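Local coordinates for protein phytochromobilin synthase (Solanum lycopersicum, PDB 6KME) that binds biliverdin IX alpha and probably reduces it, with electrons from ferredoxin, to phytochromobilin, the precursor of the phytochrome chromophore, at residues K34-F39 with V193-F198; E57-L62 with K255-K260; T168-R173 with K291-G296. The protein carries 1 engineered substitution. All blocks are in the same frame, centred on the assembly; numbering follows the deposited sequence. Where two conformers were deposited one is given.

Contact 1: K34-F39 with V193-F198; sequences KKLIHF and VLFSAF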
loop_
_atom_site.group_PDB
_atom_site.type_symbol
_atom_site.label_atom_id
_atom_site.label_comp_id
_atom_site.label_asym_id
_atom_site.label_seq_id
_atom_site.Cartn_x
_atom_site.Cartn_y
_atom_site.Cartn_z
ATOM N N LYS A 34 -3.669 -10.610 -12.092
ATOM C CA LYS A 34 -3.905 -11.886 -11.414
ATOM C C LYS A 34 -2.646 -12.741 -11.401
ATOM O O LYS A 34 -2.387 -13.464 -10.429
ATOM C CB LYS A 34 -5.052 -12.645 -12.086
ATOM C CG LYS A 34 -6.446 -12.173 -11.705
ATOM C CD LYS A 34 -7.506 -13.165 -12.174
ATOM C CE LYS A 34 -8.092 -13.962 -11.010
ATOM N NZ LYS A 34 -7.072 -14.669 -10.173
ATOM N N LYS A 35 -1.855 -12.685 -12.481
ATOM C CA LYS A 35 -0.585 -13.402 -12.520
ATOM C C LYS A 35 0.275 -13.055 -11.312
ATOM O O LYS A 35 0.958 -13.923 -10.750
ATOM C CB LYS A 35 0.175 -13.077 -13.814
ATOM C CG LYS A 35 -0.389 -13.707 -15.091
ATOM C CD LYS A 35 0.330 -13.199 -16.361
ATOM C CE LYS A 35 -0.161 -11.802 -16.793
ATOM N NZ LYS A 35 0.356 -11.288 -18.107
ATOM N N LEU A 36 0.258 -11.783 -10.904
ATOM C CA LEU A 36 1.115 -11.339 -9.811
ATOM C C LEU A 36 0.577 -11.806 -8.466
ATOM O O LEU A 36 1.360 -12.126 -7.563
ATOM C CB LEU A 36 1.258 -9.813 -9.821
ATOM C CG LEU A 36 2.104 -9.198 -10.941
ATOM C CD1 LEU A 36 2.110 -7.676 -10.803
ATOM C CD2 LEU A 36 3.520 -9.769 -10.932
ATOM N N ILE A 37 -0.748 -11.832 -8.307
ATOM C CA ILE A 37 -1.324 -12.380 -7.081
ATOM C C ILE A 37 -0.939 -13.845 -6.934
ATOM O O ILE A 37 -0.540 -14.293 -5.854
ATOM C CB ILE A 37 -2.854 -12.207 -7.063
ATOM C CG1 ILE A 37 -3.251 -10.733 -7.136
ATOM C CG2 ILE A 37 -3.416 -12.801 -5.793
ATOM C CD1 ILE A 37 -4.671 -10.513 -7.679
ATOM N N HIS A 38 -1.066 -14.615 -8.021
ATOM C CA HIS A 38 -0.683 -16.026 -7.988
ATOM C C HIS A 38 0.783 -16.183 -7.617
ATOM O O HIS A 38 1.142 -17.043 -6.800
ATOM C CB HIS A 38 -0.958 -16.683 -9.339
ATOM C CG HIS A 38 -0.689 -18.157 -9.359
ATOM N ND1 HIS A 38 0.509 -18.692 -9.789
ATOM C CD2 HIS A 38 -1.464 -19.211 -9.006
ATOM C CE1 HIS A 38 0.459 -20.009 -9.700
ATOM N NE2 HIS A 38 -0.726 -20.350 -9.227
ATOM N N PHE A 39 1.648 -15.368 -8.230
ATOM C CA PHE A 39 3.060 -15.390 -7.872
ATOM C C PHE A 39 3.242 -15.162 -6.377
ATOM O O PHE A 39 4.015 -15.863 -5.721
ATOM C CB PHE A 39 3.842 -14.335 -8.660
ATOM C CG PHE A 39 5.274 -14.171 -8.189
ATOM C CD1 PHE A 39 6.283 -14.942 -8.726
ATOM C CD2 PHE A 39 5.596 -13.262 -7.188
ATOM C CE1 PHE A 39 7.598 -14.805 -8.284
ATOM C CE2 PHE A 39 6.898 -13.123 -6.740
ATOM C CZ PHE A 39 7.904 -13.893 -7.290
ATOM N N VAL A 193 8.812 -4.781 -17.036
ATOM C CA VAL A 193 9.614 -4.209 -15.956
ATOM C C VAL A 193 8.802 -4.130 -14.667
ATOM O O VAL A 193 9.303 -4.444 -13.574
ATOM C CB VAL A 193 10.153 -2.830 -16.374
ATOM C CG1 VAL A 193 10.874 -2.173 -15.221
ATOM C CG2 VAL A 193 11.091 -2.983 -17.562
ATOM N N LEU A 194 7.536 -3.714 -14.771
ATOM C CA LEU A 194 6.686 -3.615 -13.592
ATOM C C LEU A 194 6.517 -4.965 -12.917
ATOM O O LEU A 194 6.542 -5.058 -11.682
ATOM C CB LEU A 194 5.320 -3.055 -13.984
ATOM C CG LEU A 194 4.288 -2.985 -12.858
ATOM C CD1 LEU A 194 4.767 -2.055 -11.754
ATOM C CD2 LEU A 194 2.915 -2.545 -13.394
ATOM N N PHE A 195 6.311 -6.021 -13.711
ATOM C CA PHE A 195 6.193 -7.361 -13.145
ATOM C C PHE A 195 7.475 -7.765 -12.426
ATOM O O PHE A 195 7.431 -8.272 -11.301
ATOM C CB PHE A 195 5.838 -8.367 -14.243
ATOM C CG PHE A 195 4.359 -8.496 -14.498
ATOM C CD1 PHE A 195 3.562 -7.367 -14.655
ATOM C CD2 PHE A 195 3.766 -9.748 -14.599
ATOM C CE1 PHE A 195 2.196 -7.483 -14.896
ATOM C CE2 PHE A 195 2.401 -9.870 -14.835
ATOM C CZ PHE A 195 1.618 -8.737 -14.986
ATOM N N SER A 196 8.633 -7.536 -13.056
ATOM C CA SER A 196 9.904 -7.887 -12.421
ATOM C C SER A 196 10.094 -7.139 -11.105
ATOM O O SER A 196 10.616 -7.700 -10.134
ATOM C CB SER A 196 11.067 -7.590 -13.368
ATOM O OG SER A 196 11.003 -8.398 -14.531
ATOM N N ALA A 197 9.673 -5.869 -11.058
ATOM C CA ALA A 197 9.791 -5.060 -9.846
ATOM C C ALA A 197 8.903 -5.598 -8.727
ATOM O O ALA A 197 9.343 -5.706 -7.577
ATOM C CB ALA A 197 9.440 -3.596 -10.147
ATOM N N PHE A 198 7.634 -5.891 -9.036
ATOM C CA PHE A 198 6.735 -6.469 -8.038
ATOM C C PHE A 198 7.347 -7.721 -7.426
ATOM O O PHE A 198 7.348 -7.889 -6.201
ATOM C CB PHE A 198 5.371 -6.792 -8.666
ATOM C CG PHE A 198 4.397 -7.448 -7.716
ATOM C CD1 PHE A 198 4.413 -8.826 -7.520
ATOM C CD2 PHE A 198 3.456 -6.686 -7.027
ATOM C CE1 PHE A 198 3.517 -9.442 -6.643
ATOM C CE2 PHE A 198 2.555 -7.282 -6.149
ATOM C CZ PHE A 198 2.583 -8.669 -5.958
#
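Helices 34-47 and 188-211 lie side by side on one face of the central antiparallel sheet, in the alpha/beta/alpha sandwich of ferredoxin-dependent bilin reductases, and Leu-36 of the first enters between Phe-195 and Phe-198 of the second. The short helical segments run nearly parallel, 21° apart, with axes 10.9 Å from each other. With CG beside the backbone N (chi1 -72°) and the chain then extended, Leu-36 brings its two methyls between the rings, antiparallel to the Phe-198 side chain and oblique to that of Phe-195. Its CG stands over the centre of the Phe-195 ring, 4.0 Å from the centroid in a CH-pi contact, while CB lies over a face of Phe-198, shifted toward the rim. The methyl CD2 touches both aromatics, at 3.7 Å from Phe-195 CD2 and 3.7 Å from Phe-198 CD1. A branched leucine suits this slot because each branch has a ring carbon to meet. On the solvent side Lys-35 crosses Phe-195 at about a right angle and lays its aliphatic part there, CE 3.8 Å from Phe-195 CE2; a lysine can lend its methylenes to the ring while its ammonium probably stays in solvent. Phe-198, buried, also packs on Ala-115 and Phe-117 of strand 112-119, and CD2 of Phe-39 adjoins its edge. With an alanine in place of Phe-195, a gap would probably open beneath Leu-36 CG and the Lys-35 chain would lose the ring it lies against. Across the two segments, attraction rests on dispersion and CH-pi contact, so shape complementarity probably decides the local fit.

Contact 2: E57-L62 with K255-K260; sequences EKYSSL and KDVITK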
loop_
_atom_site.group_PDB
_atom_site.type_symbol
_atom_site.label_atom_id
_atom_site.label_comp_id
_atom_site.label_asym_id
_atom_site.label_seq_id
_atom_site.Cartn_x
_atom_site.Cartn_y
_atom_site.Cartn_z
ATOM N N GLU A 57 -15.381 -14.943 3.573
ATOM C CA GLU A 57 -16.805 -15.240 3.577
ATOM C C GLU A 57 -17.667 -14.002 3.391
ATOM O O GLU A 57 -18.881 -14.139 3.196
ATOM C CB GLU A 57 -17.202 -15.923 4.879
ATOM C CG GLU A 57 -16.350 -17.124 5.220
ATOM C CD GLU A 57 -16.386 -17.426 6.690
ATOM O OE1 GLU A 57 -17.348 -16.976 7.349
ATOM O OE2 GLU A 57 -15.453 -18.096 7.188
ATOM N N LYS A 58 -17.079 -12.805 3.468
ATOM C CA LYS A 58 -17.819 -11.567 3.262
ATOM C C LYS A 58 -17.333 -10.753 2.070
ATOM O O LYS A 58 -18.082 -9.892 1.593
ATOM C CB LYS A 58 -17.760 -10.692 4.526
ATOM N N TYR A 59 -16.124 -11.011 1.559
ATOM C CA TYR A 59 -15.547 -10.246 0.444
ATOM C C TYR A 59 -14.877 -11.228 -0.512
ATOM O O TYR A 59 -13.776 -11.707 -0.236
ATOM C CB TYR A 59 -14.549 -9.203 0.946
ATOM C CG TYR A 59 -15.212 -8.218 1.870
ATOM C CD1 TYR A 59 -15.938 -7.144 1.360
ATOM C CD2 TYR A 59 -15.158 -8.388 3.246
ATOM C CE1 TYR A 59 -16.588 -6.256 2.206
ATOM C CE2 TYR A 59 -15.796 -7.504 4.099
ATOM C CZ TYR A 59 -16.505 -6.439 3.574
ATOM O OH TYR A 59 -17.143 -5.567 4.427
ATOM N N SER A 60 -15.528 -11.512 -1.639
ATOM C CA SER A 60 -14.928 -12.428 -2.603
ATOM C C SER A 60 -15.125 -11.929 -4.027
ATOM O O SER A 60 -14.158 -11.791 -4.781
ATOM C CB SER A 60 -15.505 -13.839 -2.447
ATOM O OG SER A 60 -16.908 -13.833 -2.647
ATOM N N SER A 61 -16.370 -11.654 -4.400
ATOM C CA SER A 61 -16.698 -11.221 -5.747
ATOM C C SER A 61 -17.819 -10.198 -5.690
ATOM O O SER A 61 -18.798 -10.371 -4.956
ATOM C CB SER A 61 -17.109 -12.409 -6.623
ATOM O OG SER A 61 -17.511 -11.967 -7.900
ATOM N N LEU A 62 -17.680 -9.140 -6.485
ATOM C CA LEU A 62 -18.648 -8.053 -6.483
ATOM C C LEU A 62 -18.714 -7.473 -7.891
ATOM O O LEU A 62 -17.675 -7.153 -8.476
ATOM C CB LEU A 62 -18.225 -6.997 -5.456
ATOM C CG LEU A 62 -19.257 -6.190 -4.682
ATOM C CD1 LEU A 62 -20.301 -7.090 -4.037
ATOM C CD2 LEU A 62 -18.521 -5.355 -3.637
ATOM N N LYS A 255 -17.507 2.349 0.767
ATOM C CA LYS A 255 -17.034 2.637 2.122
ATOM C C LYS A 255 -16.904 1.359 2.945
ATOM O O LYS A 255 -15.992 1.225 3.777
ATOM C CB LYS A 255 -17.978 3.625 2.804
ATOM N N ASP A 256 -17.803 0.404 2.720
ATOM C CA ASP A 256 -17.708 -0.875 3.412
ATOM C C ASP A 256 -16.454 -1.641 2.988
ATOM O O ASP A 256 -15.689 -2.112 3.835
ATOM C CB ASP A 256 -18.975 -1.686 3.147
ATOM C CG ASP A 256 -19.012 -2.979 3.927
ATOM O OD1 ASP A 256 -19.475 -2.964 5.089
ATOM O OD2 ASP A 256 -18.569 -4.009 3.379
ATOM N N VAL A 257 -16.218 -1.762 1.679
ATOM C CA VAL A 257 -15.025 -2.462 1.189
ATOM C C VAL A 257 -13.752 -1.771 1.675
ATOM O O VAL A 257 -12.758 -2.424 2.015
ATOM C CB VAL A 257 -15.047 -2.553 -0.350
ATOM C CG1 VAL A 257 -13.679 -3.030 -0.869
ATOM C CG2 VAL A 257 -16.147 -3.489 -0.830
ATOM N N ILE A 258 -13.761 -0.442 1.710
ATOM C CA ILE A 258 -12.562 0.303 2.074
ATOM C C ILE A 258 -12.210 0.084 3.542
ATOM O O ILE A 258 -11.062 -0.229 3.883
ATOM C CB ILE A 258 -12.757 1.795 1.747
ATOM C CG1 ILE A 258 -12.715 1.998 0.228
ATOM C CG2 ILE A 258 -11.721 2.648 2.469
ATOM C CD1 ILE A 258 -13.357 3.312 -0.263
ATOM N N THR A 259 -13.183 0.250 4.436
ATOM C CA THR A 259 -12.902 0.223 5.864
ATOM C C THR A 259 -12.885 -1.181 6.459
ATOM O O THR A 259 -12.224 -1.400 7.483
ATOM C CB THR A 259 -13.932 1.056 6.620
ATOM O OG1 THR A 259 -15.242 0.541 6.340
ATOM C CG2 THR A 259 -13.847 2.517 6.189
ATOM N N LYS A 260 -13.619 -2.130 5.873
ATOM C CA LYS A 260 -13.699 -3.473 6.440
ATOM C C LYS A 260 -12.866 -4.503 5.694
ATOM O O LYS A 260 -12.612 -5.590 6.241
ATOM C CB LYS A 260 -15.158 -3.943 6.486
ATOM C CG LYS A 260 -16.044 -3.063 7.356
ATOM C CD LYS A 260 -17.313 -3.791 7.754
ATOM C CE LYS A 260 -18.347 -2.844 8.339
ATOM N NZ LYS A 260 -18.993 -2.002 7.287
#
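Tyr-59 reaches from the edge strand to helix 251-262, where its hydroxyl donates to OD2 of Asp-256. The separation of Tyr-59 OH and Asp-256 OD2 is modelled at 2.4 Å. OD2 lies at the ring edge, in plane, and the carboxylate is turned 29° from the ring. Lys-260 CB also packs against the hydroxyl, 3.3 Å from Tyr-59 OH. Away from the hydroxyl, CG2 of Val-257 serves two partners: it lies 4.1 Å from Tyr-59 CE1, and the tip of Leu-62 meets it at CD2. A tyrosine suits the place, being long enough to cross the interface, apolar along its ring and polar at its end.

One turn along the helix, Lys-260 forms a salt bridge to OD1, so Asp-256 appears to be held at both oxygens, although both distances are too short to be trusted in detail. The CG of Asp-256, anti to the backbone N (chi1 -175°), sets the carboxylate between these two partners. Further out, the Phe-261 ring meets that of Tyr-59, while Ile-249 of helix 242-249 touches both Leu-62 and Val-257. Met-73 of strand 69-77 packs on Tyr-59 and Leu-62, placing the contact where helix 251-262 covers the sheet border.

Contact 3: T168-R173 with K291-G296; sequences TSESLR and KRSMIG. With BLA (biliverdine IX alpha), chain B.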
loop_
_atom_site.group_PDB
_atom_site.type_symbol
_atom_site.label_atom_id
_atom_site.label_comp_id
_atom_site.label_asym_id
_atom_site.label_seq_id
_atom_site.Cartn_x
_atom_site.Cartn_y
_atom_site.Cartn_z
ATOM N N THR A 168 0.720 14.261 -3.693
ATOM C CA THR A 168 0.234 14.643 -2.368
ATOM C C THR A 168 1.366 14.607 -1.338
ATOM O O THR A 168 2.011 13.567 -1.150
ATOM C CB THR A 168 -0.898 13.682 -1.977
ATOM O OG1 THR A 168 -2.012 13.870 -2.864
ATOM C CG2 THR A 168 -1.347 13.853 -0.508
ATOM N N SER A 169 1.659 15.761 -0.705
ATOM C CA SER A 169 2.852 15.832 0.143
ATOM C C SER A 169 2.731 14.924 1.364
ATOM O O SER A 169 3.725 14.333 1.800
ATOM C CB SER A 169 3.120 17.271 0.591
ATOM O OG SER A 169 3.669 18.054 -0.462
ATOM N N GLU A 170 1.522 14.799 1.921
ATOM C CA GLU A 170 1.302 13.939 3.082
ATOM C C GLU A 170 1.563 12.465 2.776
ATOM O O GLU A 170 1.796 11.683 3.706
ATOM C CB GLU A 170 -0.130 14.126 3.609
ATOM C CG GLU A 170 -0.393 15.496 4.242
ATOM C CD GLU A 170 -0.795 16.585 3.222
ATOM O OE1 GLU A 170 -0.692 16.350 2.003
ATOM O OE2 GLU A 170 -1.250 17.667 3.646
ATOM N N SER A 171 1.528 12.064 1.500
ATOM C CA SER A 171 1.795 10.668 1.152
ATOM C C SER A 171 3.243 10.279 1.434
ATOM O O SER A 171 3.514 9.115 1.767
ATOM C CB SER A 171 1.445 10.407 -0.317
ATOM O OG SER A 171 0.044 10.538 -0.532
ATOM N N LEU A 172 4.177 11.237 1.358
ATOM C CA LEU A 172 5.583 10.919 1.598
ATOM C C LEU A 172 5.835 10.476 3.032
ATOM O O LEU A 172 6.805 9.754 3.290
ATOM C CB LEU A 172 6.479 12.112 1.276
ATOM C CG LEU A 172 7.064 12.288 -0.128
ATOM C CD1 LEU A 172 8.402 13.000 0.002
ATOM C CD2 LEU A 172 7.252 10.999 -0.873
ATOM N N ARG A 173 5.003 10.921 3.979
ATOM C CA ARG A 173 5.092 10.460 5.365
ATOM C C ARG A 173 5.118 8.940 5.454
ATOM O O ARG A 173 5.628 8.382 6.430
ATOM C CB ARG A 173 3.902 10.991 6.189
ATOM C CG ARG A 173 3.747 12.523 6.225
ATOM C CD ARG A 173 2.373 13.005 6.768
ATOM N NE ARG A 173 2.301 14.475 6.825
ATOM C CZ ARG A 173 1.262 15.174 7.285
ATOM N NH1 ARG A 173 0.182 14.541 7.733
ATOM N NH2 ARG A 173 1.295 16.512 7.293
ATOM N N LYS A 291 -10.166 18.405 0.623
ATOM C CA LYS A 291 -8.886 18.302 -0.065
ATOM C C LYS A 291 -8.189 17.000 0.285
ATOM O O LYS A 291 -8.184 16.577 1.445
ATOM C CB LYS A 291 -7.981 19.476 0.309
ATOM C CG LYS A 291 -8.471 20.800 -0.221
ATOM C CD LYS A 291 -7.347 21.805 -0.237
ATOM C CE LYS A 291 -7.346 22.644 1.009
ATOM N NZ LYS A 291 -7.468 24.103 0.672
ATOM N N ARG A 292 -7.589 16.358 -0.725
ATOM C CA ARG A 292 -6.707 15.229 -0.435
ATOM C C ARG A 292 -5.469 15.680 0.337
ATOM O O ARG A 292 -5.021 14.999 1.273
ATOM C CB ARG A 292 -6.294 14.523 -1.732
ATOM C CG ARG A 292 -5.486 13.212 -1.482
ATOM C CD ARG A 292 -5.187 12.474 -2.790
ATOM N NE ARG A 292 -6.392 12.239 -3.573
ATOM C CZ ARG A 292 -6.398 11.951 -4.870
ATOM N NH1 ARG A 292 -5.258 11.847 -5.526
ATOM N NH2 ARG A 292 -7.544 11.767 -5.505
ATOM N N SER A 293 -4.915 16.839 -0.025
ATOM C CA SER A 293 -3.645 17.320 0.504
ATOM C C SER A 293 -3.846 18.717 1.076
ATOM O O SER A 293 -4.192 19.640 0.334
ATOM C CB SER A 293 -2.572 17.354 -0.596
ATOM O OG SER A 293 -1.338 17.866 -0.088
ATOM N N MET A 294 -3.624 18.876 2.388
ATOM C CA MET A 294 -3.654 20.218 2.970
ATOM C C MET A 294 -2.436 21.033 2.547
ATOM O O MET A 294 -2.528 22.260 2.415
ATOM C CB MET A 294 -3.726 20.138 4.501
ATOM C CG MET A 294 -5.076 19.647 5.068
ATOM S SD MET A 294 -6.547 20.501 4.451
ATOM C CE MET A 294 -6.198 22.197 4.915
ATOM N N ILE A 295 -1.287 20.373 2.357
ATOM C CA ILE A 295 -0.053 21.055 1.969
ATOM C C ILE A 295 -0.084 21.436 0.488
ATOM O O ILE A 295 0.334 22.538 0.104
ATOM C CB ILE A 295 1.150 20.147 2.303
ATOM C CG1 ILE A 295 1.289 19.999 3.822
ATOM C CG2 ILE A 295 2.448 20.672 1.674
ATOM C CD1 ILE A 295 2.132 18.781 4.241
ATOM N N GLY A 296 -0.613 20.556 -0.349
ATOM C CA GLY A 296 -0.489 20.626 -1.790
ATOM C C GLY A 296 0.477 19.570 -2.312
ATOM O O GLY A 296 1.244 18.958 -1.563
HETATM C CHA BLA B . -3.342 8.301 -8.406
HETATM N NA BLA B . -2.417 6.932 -6.408
HETATM C C1A BLA B . -2.414 8.076 -7.224
HETATM C C2A BLA B . -1.385 8.979 -6.708
HETATM C C3A BLA B . -0.780 8.325 -5.546
HETATM C C4A BLA B . -1.438 7.061 -5.380
HETATM C CMA BLA B . 0.355 8.816 -4.643
HETATM C CAA BLA B . -1.101 10.372 -7.338
HETATM C CBA BLA B . -2.127 11.355 -6.841
HETATM C CGA BLA B . -1.640 12.042 -5.513
HETATM O O1A BLA B . -0.552 12.519 -5.646
HETATM O O2A BLA B . -2.438 11.972 -4.624
HETATM C CHB BLA B . -1.171 5.969 -4.336
HETATM N NB BLA B . -0.817 7.190 -2.264
HETATM C C1B BLA B . -1.038 5.973 -2.951
HETATM C C2B BLA B . -0.598 4.898 -1.867
HETATM C C3B BLA B . -0.433 5.511 -0.631
HETATM C C4B BLA B . -0.624 7.012 -0.860
HETATM C CMB BLA B . -0.665 3.419 -2.201
HETATM O OB BLA B . -0.664 7.953 -0.085
HETATM C CAB BLA B . -0.071 5.163 0.792
HETATM C CBB BLA B . 0.010 5.793 1.987
HETATM N NC BLA B . -5.529 3.601 -7.296
HETATM C C1C BLA B . -5.451 2.445 -6.486
HETATM C C2C BLA B . -6.749 1.669 -6.750
HETATM C C3C BLA B . -7.487 2.400 -7.681
HETATM C C4C BLA B . -6.709 3.682 -8.061
HETATM C CMC BLA B . -6.980 0.349 -6.004
HETATM O OC BLA B . -4.453 2.305 -5.797
HETATM C CAC BLA B . -8.819 2.023 -8.226
HETATM C CBC BLA B . -9.884 1.374 -7.707
HETATM C CHD BLA B . -6.905 4.763 -8.880
HETATM N ND BLA B . -4.915 6.332 -8.344
HETATM C C1D BLA B . -6.033 6.000 -8.990
HETATM C C2D BLA B . -6.461 7.057 -9.991
HETATM C C3D BLA B . -5.520 8.068 -9.927
HETATM C C4D BLA B . -4.476 7.643 -8.853
HETATM C CMD BLA B . -7.717 6.866 -10.821
HETATM C CAD BLA B . -5.375 9.401 -10.671
HETATM C CBD BLA B . -6.398 10.443 -10.263
HETATM C CGD BLA B . -6.214 11.030 -8.795
HETATM O O1D BLA B . -7.260 10.997 -8.171
HETATM O O2D BLA B . -5.076 11.411 -8.552
#
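Glu-170 turns its carboxylate across to the loop 293-295 and takes a hydrogen bond on each oxygen. A bend at chi2 (86°) swings the group over from its own turn. Ser-293 OG donates to the syn lone pair of Glu-170 OE1 at 2.7 Å; Ile-295 N reaches Glu-170 OE2, 3.0 Å away and 20° out of the carboxylate plane. The Ile-295 side chain crosses Glu-170 obliquely, CG1 3.5 Å from Glu-170 OE2, with CG2 against Ser-169. Serine suits position 293 because its hydroxyl also accepts from Gly-296 N in an ST motif, bracing the loop from within. Ser-169 OG grips Gly-296 O at 2.8 Å, with a weak second bond from its backbone N. At its backbone angles, Gly-296 has no room for a side chain, which would run into the preceding carbonyl.

Toward the pocket the same two segments hold biliverdin. The Arg-292 guanidinium approaches one propionate edge-on, NH2 2.8 Å from O1D of biliverdin and NH1 bonded to O2D, while NH1 also bonds O2A of the other propionate. Thr-168 adds two bonds to that second group: OG1 lies 2.6 Å from biliverdin O2A, and its backbone N binds O1A. Ser-171 OG reaches the lactam oxygen OB at 2.7 Å. Arg-292 thus spans both propionates and would be expected to offset their negative charge, while the neighbouring Glu-170 network ties together the loops that carry these ligand-binding groups.

The three contacts lie apart in the fold, their nearest atoms about 9 to 17 Å from one another. Each joins parts more than a hundred residues apart, and their segments alternate along the chain. Contact 1 pairs two helices that lie on the sheet, contact 2 ties the edge strand to a helix, and contact 3 joins two loops; helix 34-47 is followed by strand 51-63. Each has a buried part (Leu-36 and Phe-198; Tyr-59 and Val-257; Thr-168, Ser-169 and Glu-170) and an exposed rim (Lys-35, Lys-260, Ile-295). Contact 1 is apolar packing and CH-pi contacts, contact 2 adds one tyrosine-carboxylate bond, and contact 3, which alone holds biliverdin directly, is dominated by polar bonds.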